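Local atomic coordinates of UL37 (Suid herpesvirus 1, PDB entry 4K70), a protein that serves as an inner tegument protein of the herpesvirus particle and probably helps control intracellular trafficking of the virus, the chain here being its N-terminal half. Residues Asp121-Phe124 against Arg125-Ser128; Pro419-Gly422 against Val423-Val426; Ala443-Ala446 against Leu447-Val451. One frame throughout, in Å; residues are numbered along the deposited sequence.

Contact 1. Residues Asp121-Phe124 against Arg125-Ser128; sequences DAMF and RLVS. With NA (sodium ion), chain I.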
ATOM      1  N   ASP A 121     -20.441   5.787  22.775  1.00 26.12           N
ATOM      2  CA  ASP A 121     -20.212   7.207  22.511  1.00 27.16           C
ATOM      3  C   ASP A 121     -18.856   7.414  21.838  1.00 27.19           C
ATOM      4  O   ASP A 121     -18.733   8.162  20.876  1.00 28.57           O
ATOM      5  CB  ASP A 121     -20.206   8.016  23.818  1.00 31.64           C
ATOM      6  CG  ASP A 121     -21.531   7.947  24.578  1.00 38.52           C
ATOM      7  OD1 ASP A 121     -22.550   7.489  24.002  1.00 35.87           O
ATOM      8  OD2 ASP A 121     -21.546   8.373  25.760  1.00 41.42           O
ATOM      9  N   ALA A 122     -17.840   6.761  22.382  1.00 23.43           N
ATOM     10  CA  ALA A 122     -16.474   6.892  21.883  1.00 29.13           C
ATOM     11  C   ALA A 122     -16.345   6.276  20.490  1.00 24.46           C
ATOM     12  O   ALA A 122     -15.812   6.891  19.559  1.00 26.30           O
ATOM     13  CB  ALA A 122     -15.513   6.231  22.843  1.00 26.47           C
ATOM     14  N   MET A 123     -16.849   5.060  20.343  1.00 23.91           N
ATOM     15  CA  MET A 123     -16.739   4.379  19.058  1.00 24.60           C
ATOM     16  C   MET A 123     -17.524   5.096  17.956  1.00 23.30           C
ATOM     17  O   MET A 123     -17.053   5.204  16.834  1.00 27.45           O
ATOM     18  CB  MET A 123     -17.111   2.904  19.190  1.00 21.53           C
ATOM     19  CG  MET A 123     -16.076   2.103  19.989  1.00 24.49           C
ATOM     20  SD  MET A 123     -14.382   2.046  19.280  1.00 25.91           S
ATOM     21  CE  MET A 123     -13.623   3.488  20.043  1.00 27.93           C
ATOM     22  N   PHE A 124     -18.700   5.618  18.282  1.00 25.59           N
ATOM     23  CA  PHE A 124     -19.480   6.369  17.310  1.00 26.39           C
ATOM     24  C   PHE A 124     -18.708   7.584  16.816  1.00 26.93           C
ATOM     25  O   PHE A 124     -18.626   7.834  15.620  1.00 28.47           O
ATOM     26  CB  PHE A 124     -20.827   6.814  17.897  1.00 25.08           C
ATOM     27  CG  PHE A 124     -21.682   7.577  16.916  1.00 31.95           C
ATOM     28  CD1 PHE A 124     -22.423   6.904  15.953  1.00 27.25           C
ATOM     29  CD2 PHE A 124     -21.720   8.964  16.935  1.00 33.19           C
ATOM     30  CE1 PHE A 124     -23.188   7.597  15.033  1.00 29.89           C
ATOM     31  CE2 PHE A 124     -22.488   9.663  16.017  1.00 33.44           C
ATOM     32  CZ  PHE A 124     -23.221   8.980  15.063  1.00 30.72           C
ATOM     33  N   ARG A 125     -18.154   8.347  17.752  1.00 25.58           N
ATOM     34  CA  ARG A 125     -17.410   9.553  17.418  1.00 27.99           C
ATOM     35  C   ARG A 125     -16.131   9.271  16.615  1.00 24.92           C
ATOM     36  O   ARG A 125     -15.940   9.836  15.539  1.00 27.36           O
ATOM     37  CB  ARG A 125     -17.092  10.360  18.697  1.00 28.02           C
ATOM     38  CG  ARG A 125     -16.445  11.729  18.456  1.00 38.09           C
ATOM     39  CD  ARG A 125     -16.130  12.475  19.775  1.00 35.27           C
ATOM     40  NE  ARG A 125     -15.204  11.725  20.615  1.00 40.45           N
ATOM     41  CZ  ARG A 125     -15.523  11.168  21.781  1.00 45.03           C
ATOM     42  NH1 ARG A 125     -16.756  11.287  22.267  1.00 43.48           N
ATOM     43  NH2 ARG A 125     -14.604  10.493  22.466  1.00 44.56           N
ATOM     44  N   LEU A 126     -15.251   8.416  17.135  1.00 24.12           N
ATOM     45  CA  LEU A 126     -13.972   8.156  16.470  1.00 24.80           C
ATOM     46  C   LEU A 126     -14.123   7.432  15.131  1.00 27.16           C
ATOM     47  O   LEU A 126     -13.445   7.776  14.175  1.00 25.07           O
ATOM     48  CB  LEU A 126     -13.011   7.371  17.366  1.00 24.48           C
ATOM     49  CG  LEU A 126     -12.434   8.121  18.573  1.00 33.45           C
ATOM     50  CD1 LEU A 126     -11.517   7.205  19.373  1.00 29.30           C
ATOM     51  CD2 LEU A 126     -11.701   9.390  18.145  1.00 28.17           C
ATOM     52  N   VAL A 127     -15.000   6.433  15.061  1.00 23.88           N
ATOM     53  CA  VAL A 127     -15.127   5.679  13.814  1.00 22.98           C
ATOM     54  C   VAL A 127     -15.791   6.521  12.731  1.00 21.71           C
ATOM     55  O   VAL A 127     -15.423   6.440  11.562  1.00 26.66           O
ATOM     56  CB  VAL A 127     -15.813   4.308  14.010  1.00 26.22           C
ATOM     57  CG1 VAL A 127     -15.878   3.549  12.690  1.00 26.84           C
ATOM     58  CG2 VAL A 127     -15.045   3.485  15.055  1.00 24.51           C
ATOM     59  N   SER A 128     -16.755   7.345  13.121  1.00 23.46           N
ATOM     60  CA  SER A 128     -17.337   8.312  12.207  1.00 21.98           C
ATOM     61  C   SER A 128     -16.254   9.215  11.638  1.00 23.65           C
ATOM     62  O   SER A 128     -16.211   9.440  10.439  1.00 24.93           O
ATOM     63  CB  SER A 128     -18.389   9.166  12.925  1.00 25.09           C
ATOM     64  OG  SER A 128     -19.586   8.424  13.135  1.00 29.22           O
TER
HETATM   65 NA    NA I1010     -23.846   5.981  21.995  1.00 41.38          NA
HETATM   66  O   HOH W   1     -26.252   5.245  22.602  1.00 35.71           O

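Contact 2. Residues Pro419-Gly422 against Val423-Val426; sequences PEKG and VEHV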
ATOM      1  N   PRO A 419      27.927  -5.436  -1.041  1.00 29.62           N
ATOM      2  CA  PRO A 419      28.249  -6.434  -0.017  1.00 27.98           C
ATOM      3  C   PRO A 419      27.117  -7.447   0.158  1.00 31.29           C
ATOM      4  O   PRO A 419      26.040  -7.313  -0.439  1.00 27.26           O
ATOM      5  CB  PRO A 419      28.421  -5.588   1.259  1.00 30.07           C
ATOM      6  CG  PRO A 419      27.601  -4.375   1.013  1.00 30.23           C
ATOM      7  CD  PRO A 419      27.671  -4.099  -0.470  1.00 29.82           C
ATOM      8  N   GLU A 420      27.382  -8.467   0.964  1.00 28.43           N
ATOM      9  CA  GLU A 420      26.366  -9.428   1.373  1.00 33.11           C
ATOM     10  C   GLU A 420      25.070  -8.725   1.799  1.00 32.36           C
ATOM     11  O   GLU A 420      25.107  -7.799   2.607  1.00 33.48           O
ATOM     12  CB  GLU A 420      26.916 -10.254   2.540  1.00 36.08           C
ATOM     13  CG  GLU A 420      26.017 -11.373   3.020  1.00 41.46           C
ATOM     14  CD  GLU A 420      26.043 -12.579   2.103  1.00 47.94           C
ATOM     15  OE1 GLU A 420      26.811 -12.567   1.112  1.00 52.56           O
ATOM     16  OE2 GLU A 420      25.292 -13.545   2.376  1.00 58.13           O
ATOM     17  N   LYS A 421      23.942  -9.154   1.239  1.00 32.11           N
ATOM     18  CA  LYS A 421      22.621  -8.586   1.549  1.00 33.53           C
ATOM     19  C   LYS A 421      22.452  -7.156   1.036  1.00 30.19           C
ATOM     20  O   LYS A 421      21.538  -6.438   1.468  1.00 28.39           O
ATOM     21  CB  LYS A 421      22.358  -8.616   3.063  1.00 36.53           C
ATOM     22  CG  LYS A 421      22.445 -10.000   3.685  1.00 37.39           C
ATOM     23  CD  LYS A 421      21.216 -10.819   3.363  1.00 48.32           C
ATOM     24  CE  LYS A 421      21.592 -12.208   2.870  1.00 52.42           C
ATOM     25  NZ  LYS A 421      20.711 -13.257   3.468  1.00 60.28           N
ATOM     26  N   GLY A 422      23.325  -6.743   0.122  1.00 27.25           N
ATOM     27  CA  GLY A 422      23.322  -5.371  -0.370  1.00 26.16           C
ATOM     28  C   GLY A 422      22.024  -4.897  -1.021  1.00 23.04           C
ATOM     29  O   GLY A 422      21.672  -3.723  -0.922  1.00 25.00           O
ATOM     30  N   VAL A 423      21.311  -5.782  -1.706  1.00 24.26           N
ATOM     31  CA  VAL A 423      20.035  -5.398  -2.316  1.00 21.46           C
ATOM     32  C   VAL A 423      19.005  -5.106  -1.247  1.00 21.92           C
ATOM     33  O   VAL A 423      18.312  -4.078  -1.292  1.00 25.16           O
ATOM     34  CB  VAL A 423      19.481  -6.493  -3.244  1.00 25.87           C
ATOM     35  CG1 VAL A 423      18.095  -6.080  -3.775  1.00 24.05           C
ATOM     36  CG2 VAL A 423      20.445  -6.742  -4.378  1.00 22.74           C
ATOM     37  N   GLU A 424      18.894  -6.006  -0.275  1.00 20.29           N
ATOM     38  CA  GLU A 424      17.946  -5.794   0.808  1.00 24.43           C
ATOM     39  C   GLU A 424      18.327  -4.557   1.625  1.00 25.22           C
ATOM     40  O   GLU A 424      17.462  -3.830   2.123  1.00 22.39           O
ATOM     41  CB  GLU A 424      17.880  -7.013   1.727  1.00 31.69           C
ATOM     42  CG  GLU A 424      16.842  -6.839   2.839  1.00 37.42           C
ATOM     43  CD  GLU A 424      16.635  -8.081   3.692  1.00 43.16           C
ATOM     44  OE1 GLU A 424      17.362  -9.080   3.496  1.00 44.61           O
ATOM     45  OE2 GLU A 424      15.743  -8.046   4.567  1.00 44.04           O
ATOM     46  N   HIS A 425      19.627  -4.308   1.754  1.00 21.88           N
ATOM     47  CA  HIS A 425      20.084  -3.191   2.578  1.00 20.99           C
ATOM     48  C   HIS A 425      19.741  -1.871   1.927  1.00 17.60           C
ATOM     49  O   HIS A 425      19.479  -0.902   2.616  1.00 21.12           O
ATOM     50  CB  HIS A 425      21.597  -3.285   2.848  1.00 26.39           C
ATOM     51  CG  HIS A 425      21.956  -4.340   3.848  1.00 26.63           C
ATOM     52  ND1 HIS A 425      23.250  -4.565   4.265  1.00 33.83           N
ATOM     53  CD2 HIS A 425      21.185  -5.236   4.508  1.00 29.40           C
ATOM     54  CE1 HIS A 425      23.258  -5.545   5.153  1.00 31.12           C
ATOM     55  NE2 HIS A 425      22.018  -5.972   5.314  1.00 34.98           N
ATOM     56  N   VAL A 426      19.721  -1.825   0.595  1.00 18.05           N
ATOM     57  CA  VAL A 426      19.286  -0.601  -0.078  1.00 21.08           C
ATOM     58  C   VAL A 426      17.761  -0.482  -0.051  1.00 24.15           C
ATOM     59  O   VAL A 426      17.197   0.587   0.258  1.00 22.24           O
ATOM     60  CB  VAL A 426      19.788  -0.528  -1.530  1.00 23.29           C
ATOM     61  CG1 VAL A 426      19.236   0.722  -2.230  1.00 18.72           C
ATOM     62  CG2 VAL A 426      21.303  -0.545  -1.556  1.00 23.86           C
TER

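Contact 3. Residues Ala443-Ala446 against Leu447-Val451; sequences ARAA and LLREV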
ATOM      1  N   ALA A 443      -3.549   1.317  22.663  1.00 30.48           N
ATOM      2  CA  ALA A 443      -4.896   0.762  22.644  1.00 27.98           C
ATOM      3  C   ALA A 443      -5.081  -0.124  23.867  1.00 33.04           C
ATOM      4  O   ALA A 443      -6.081  -0.009  24.579  1.00 32.63           O
ATOM      5  CB  ALA A 443      -5.124  -0.040  21.356  1.00 27.00           C
ATOM      6  N   ARG A 444      -4.098  -0.990  24.117  1.00 31.40           N
ATOM      7  CA  ARG A 444      -4.093  -1.840  25.307  1.00 33.20           C
ATOM      8  C   ARG A 444      -4.164  -1.006  26.584  1.00 37.26           C
ATOM      9  O   ARG A 444      -4.939  -1.320  27.493  1.00 37.39           O
ATOM     10  CB  ARG A 444      -2.846  -2.734  25.322  1.00 40.64           C
ATOM     11  CG  ARG A 444      -2.668  -3.562  26.591  1.00 42.64           C
ATOM     12  CD  ARG A 444      -1.330  -4.293  26.598  1.00 43.89           C
ATOM     13  NE  ARG A 444      -1.089  -4.945  27.884  1.00 48.63           N
ATOM     14  CZ  ARG A 444      -0.542  -4.339  28.935  1.00 50.92           C
ATOM     15  NH1 ARG A 444      -0.167  -3.068  28.847  1.00 46.98           N
ATOM     16  NH2 ARG A 444      -0.372  -4.999  30.072  1.00 50.33           N
ATOM     17  N   ALA A 445      -3.371   0.061  26.652  1.00 36.73           N
ATOM     18  CA  ALA A 445      -3.426   0.965  27.806  1.00 35.77           C
ATOM     19  C   ALA A 445      -4.841   1.509  28.029  1.00 35.12           C
ATOM     20  O   ALA A 445      -5.307   1.595  29.163  1.00 35.82           O
ATOM     21  CB  ALA A 445      -2.447   2.104  27.636  1.00 37.74           C
ATOM     22  N   ALA A 446      -5.517   1.871  26.943  1.00 32.00           N
ATOM     23  CA  ALA A 446      -6.886   2.368  27.018  1.00 35.12           C
ATOM     24  C   ALA A 446      -7.857   1.311  27.547  1.00 32.31           C
ATOM     25  O   ALA A 446      -8.685   1.605  28.410  1.00 33.49           O
ATOM     26  CB  ALA A 446      -7.341   2.882  25.665  1.00 30.76           C
ATOM     27  N   LEU A 447      -7.756   0.089  27.029  1.00 32.45           N
ATOM     28  CA  LEU A 447      -8.621  -1.006  27.469  1.00 31.79           C
ATOM     29  C   LEU A 447      -8.409  -1.332  28.945  1.00 37.63           C
ATOM     30  O   LEU A 447      -9.368  -1.531  29.686  1.00 33.96           O
ATOM     31  CB  LEU A 447      -8.404  -2.258  26.620  1.00 31.10           C
ATOM     32  CG  LEU A 447      -9.339  -3.454  26.858  1.00 33.52           C
ATOM     33  CD1 LEU A 447     -10.789  -3.025  26.923  1.00 28.72           C
ATOM     34  CD2 LEU A 447      -9.157  -4.505  25.779  1.00 32.57           C
ATOM     35  N   LEU A 448      -7.151  -1.371  29.375  1.00 38.00           N
ATOM     36  CA  LEU A 448      -6.841  -1.692  30.765  1.00 36.59           C
ATOM     37  C   LEU A 448      -7.284  -0.609  31.750  1.00 36.95           C
ATOM     38  O   LEU A 448      -7.546  -0.904  32.916  1.00 37.51           O
ATOM     39  CB  LEU A 448      -5.351  -1.981  30.932  1.00 40.34           C
ATOM     40  CG  LEU A 448      -4.880  -3.307  30.344  1.00 43.25           C
ATOM     41  CD1 LEU A 448      -3.391  -3.496  30.605  1.00 43.81           C
ATOM     42  CD2 LEU A 448      -5.697  -4.455  30.930  1.00 39.90           C
ATOM     43  N   ARG A 449      -7.355   0.640  31.293  1.00 34.71           N
ATOM     44  CA  ARG A 449      -7.906   1.710  32.119  1.00 36.53           C
ATOM     45  C   ARG A 449      -9.383   1.443  32.402  1.00 40.43           C
ATOM     46  O   ARG A 449      -9.880   1.709  33.497  1.00 34.11           O
ATOM     47  CB  ARG A 449      -7.740   3.078  31.450  1.00 38.38           C
ATOM     48  CG  ARG A 449      -6.288   3.606  31.405  1.00 36.84           C
ATOM     49  CD  ARG A 449      -6.263   5.094  31.071  1.00 32.74           C
ATOM     50  NE  ARG A 449      -6.705   5.378  29.702  1.00 34.05           N
ATOM     51  CZ  ARG A 449      -5.892   5.405  28.650  1.00 34.87           C
ATOM     52  NH1 ARG A 449      -4.598   5.159  28.804  1.00 35.62           N
ATOM     53  NH2 ARG A 449      -6.367   5.677  27.444  1.00 34.77           N
ATOM     54  N   GLU A 450     -10.092   0.913  31.412  1.00 37.52           N
ATOM     55  CA  GLU A 450     -11.501   0.593  31.608  1.00 35.41           C
ATOM     56  C   GLU A 450     -11.645  -0.637  32.495  1.00 39.04           C
ATOM     57  O   GLU A 450     -12.565  -0.716  33.316  1.00 37.79           O
ATOM     58  CB  GLU A 450     -12.218   0.399  30.269  1.00 35.03           C
ATOM     59  CG  GLU A 450     -12.201   1.636  29.394  1.00 33.49           C
ATOM     60  CD  GLU A 450     -12.750   2.866  30.101  1.00 40.13           C
ATOM     61  OE1 GLU A 450     -13.219   2.751  31.261  1.00 41.79           O
ATOM     62  OE2 GLU A 450     -12.720   3.957  29.489  1.00 39.02           O
ATOM     63  N   VAL A 451     -10.732  -1.590  32.330  1.00 34.66           N
ATOM     64  CA  VAL A 451     -10.710  -2.762  33.191  1.00 37.32           C
ATOM     65  C   VAL A 451     -10.432  -2.343  34.637  1.00 42.90           C
ATOM     66  O   VAL A 451     -11.105  -2.796  35.563  1.00 45.46           O
ATOM     67  CB  VAL A 451      -9.670  -3.782  32.734  1.00 35.33           C
ATOM     68  CG1 VAL A 451      -9.557  -4.910  33.744  1.00 41.98           C
ATOM     69  CG2 VAL A 451     -10.045  -4.338  31.364  1.00 35.16           C
TER

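Contact 1. Residues Asp121-Phe124 against Arg125-Ser128
Ser-128 OG donates to Phe-124 O at 2.7 Å, one turn back along helix 120-137, and the backbone N of Ser-128 gives the same oxygen a second bond at 3.2 Å. The hydroxyl lies 21° from the carbonyl plane, whereas the N-H comes from above it. This doubled grip depends on the serine torsion, which sets OG beside its own backbone N (chi1 -75°). The same hydroxyl stands 4.0 Å above the plane of the Phe-124 ring, over its centre.

Arg-125 can be followed outward from the backbone. Its CB passes 3.5 Å from Asp-121 O, the oxygen that also accepts the backbone N-H of Arg-125. CG continues anti to the backbone N, CD extends the chain, and a bend at chi3 (60°) swings NE and the guanidinium back toward the preceding turn, at Asp-121 and Ala-122. There NH1 comes to 4.0 Å from Asp-121 O, and NH2 lies 4.1 Å from Ala-122 CA, which sits over one face of the guanidinium.

All of this rides on regular i to i+4 alpha-helical bonding, with Leu-126 N bonded to Ala-122 O and Val-127 N to Met-123 O. On a different side of the helix, Met-123 CE meets Leu-126 CD1 at 4.3 Å; Met-123 also packs on Ala-73 and Leu-77 of helix 63-78, while Phe-124 and Val-127 touch Leu-95 of helix 89-98. At the first residue of the contact, Asp-121 points its carboxylate away from the following turn. OD1 binds a sodium ion at 2.8 Å, together with a water and Asn-99 OD1, and OD2 is hydrogen-bonded to Thr-114 OG1.

Contact 2. Residues Pro419-Gly422 against Val423-Val426
Lys-421 CB lies over the face of the His-425 imidazole, 3.8 Å from the ring centroid and 25° off the normal, a CH-pi contact across one turn. Its closest ring atom is NE2, at 3.5 Å. Lys-421 O sits over a face of the ring too, nearer the rim, with His-425 CG 3.2 Å away. That oxygen also accepts the backbone N-H of His-425 at 2.9 Å. The imidazole reaches this place because its CG stands beside the backbone N (chi1 -75°), folding the ring back over the preceding turn.

Beyond CB the lysine chain bends away from the histidine; NZ remains 5.4 Å from Glu-424 OE1 and forms a long, weak ion pair with Glu-406. Val-426 N bonds to Gly-422 O and continues the helical pattern, while Val-426 CG2 approaches the same oxygen.

Behind these contacts is a type II beta turn from Pro-419 to Gly-422, closed by Gly-422 N bonding to Pro-419 O at 2.8 Å. It brings Lys-421, with positive phi (69°), to the N-cap position. Gly-422 is buried where the turn passes into the helix.

The turn thus leads the loop after helix 405-409 into helix 422-431, whose Val-423 and Val-426 pack against Val-376 and Val-377 of helix 366-385.

Contact 3. Residues Ala443-Ala446 against Leu447-Val451
Leu-448 CD1 rests over the centre of the Arg-444 guanidinium, 3.4 Å from CZ, with the two side chains crossing at a slant. Arg-444 is extended from CG to NE, its CG anti to the backbone N (chi1 174°), and the last torsion turns the flat group so that a face meets the methyl. Leu-448 swings the other way about its first torsion: CG stands beside its own backbone N (chi1 -72°), which brings CG to 3.5 Å from Arg-444 O and CD1 back to the arginine. Arg-444 NE makes a weak hydrogen bond to Asn-470 of helix 464-481.

Arg-444 and Leu-448 are i to i+4 neighbours on helix 438-458, where Leu-447 N bonds to Ala-443 O and Leu-448 N to Arg-444 O. Next in the series, Arg-449 N bonds to Ala-445 O at 3.1 Å and only weakly to Ala-446 O.

Arg-449 bends at chi3 (-68°) and folds back along the helix. Its guanidinium lies flat over the small alanines, with NH2 3.4 Å from Ala-446 CA and NH1 3.9 Å from Ala-445 CB. Ala-445 O and Ala-446 CA lie over one face of the group, while NH2 forms a salt bridge with Glu-117 OE1. Glu-450, bent at chi2, turns its carboxylate to Arg-113 and to the backbone N of Glu-117.

How the contacts relate
The three contacts follow one another along this half of UL37, which is helical with long loops and no strand; each is local, between neighbouring turns of one helix or, in contact 2, at a helix start. Contacts 1 and 3 lie on the same side of the chain's centre, their centres 16 Å apart and nearest atoms about 8 Å apart, on helices 120-137 and 438-458. Contact 2 lies about 45 Å from contact 1 and 41 Å from contact 3, centre to centre, and on the opposite side of the chain's centre from contact 1. Helix 422-431 is followed directly by helix 438-458, so the chain returns after contact 2 to the neighbourhood of contact 1.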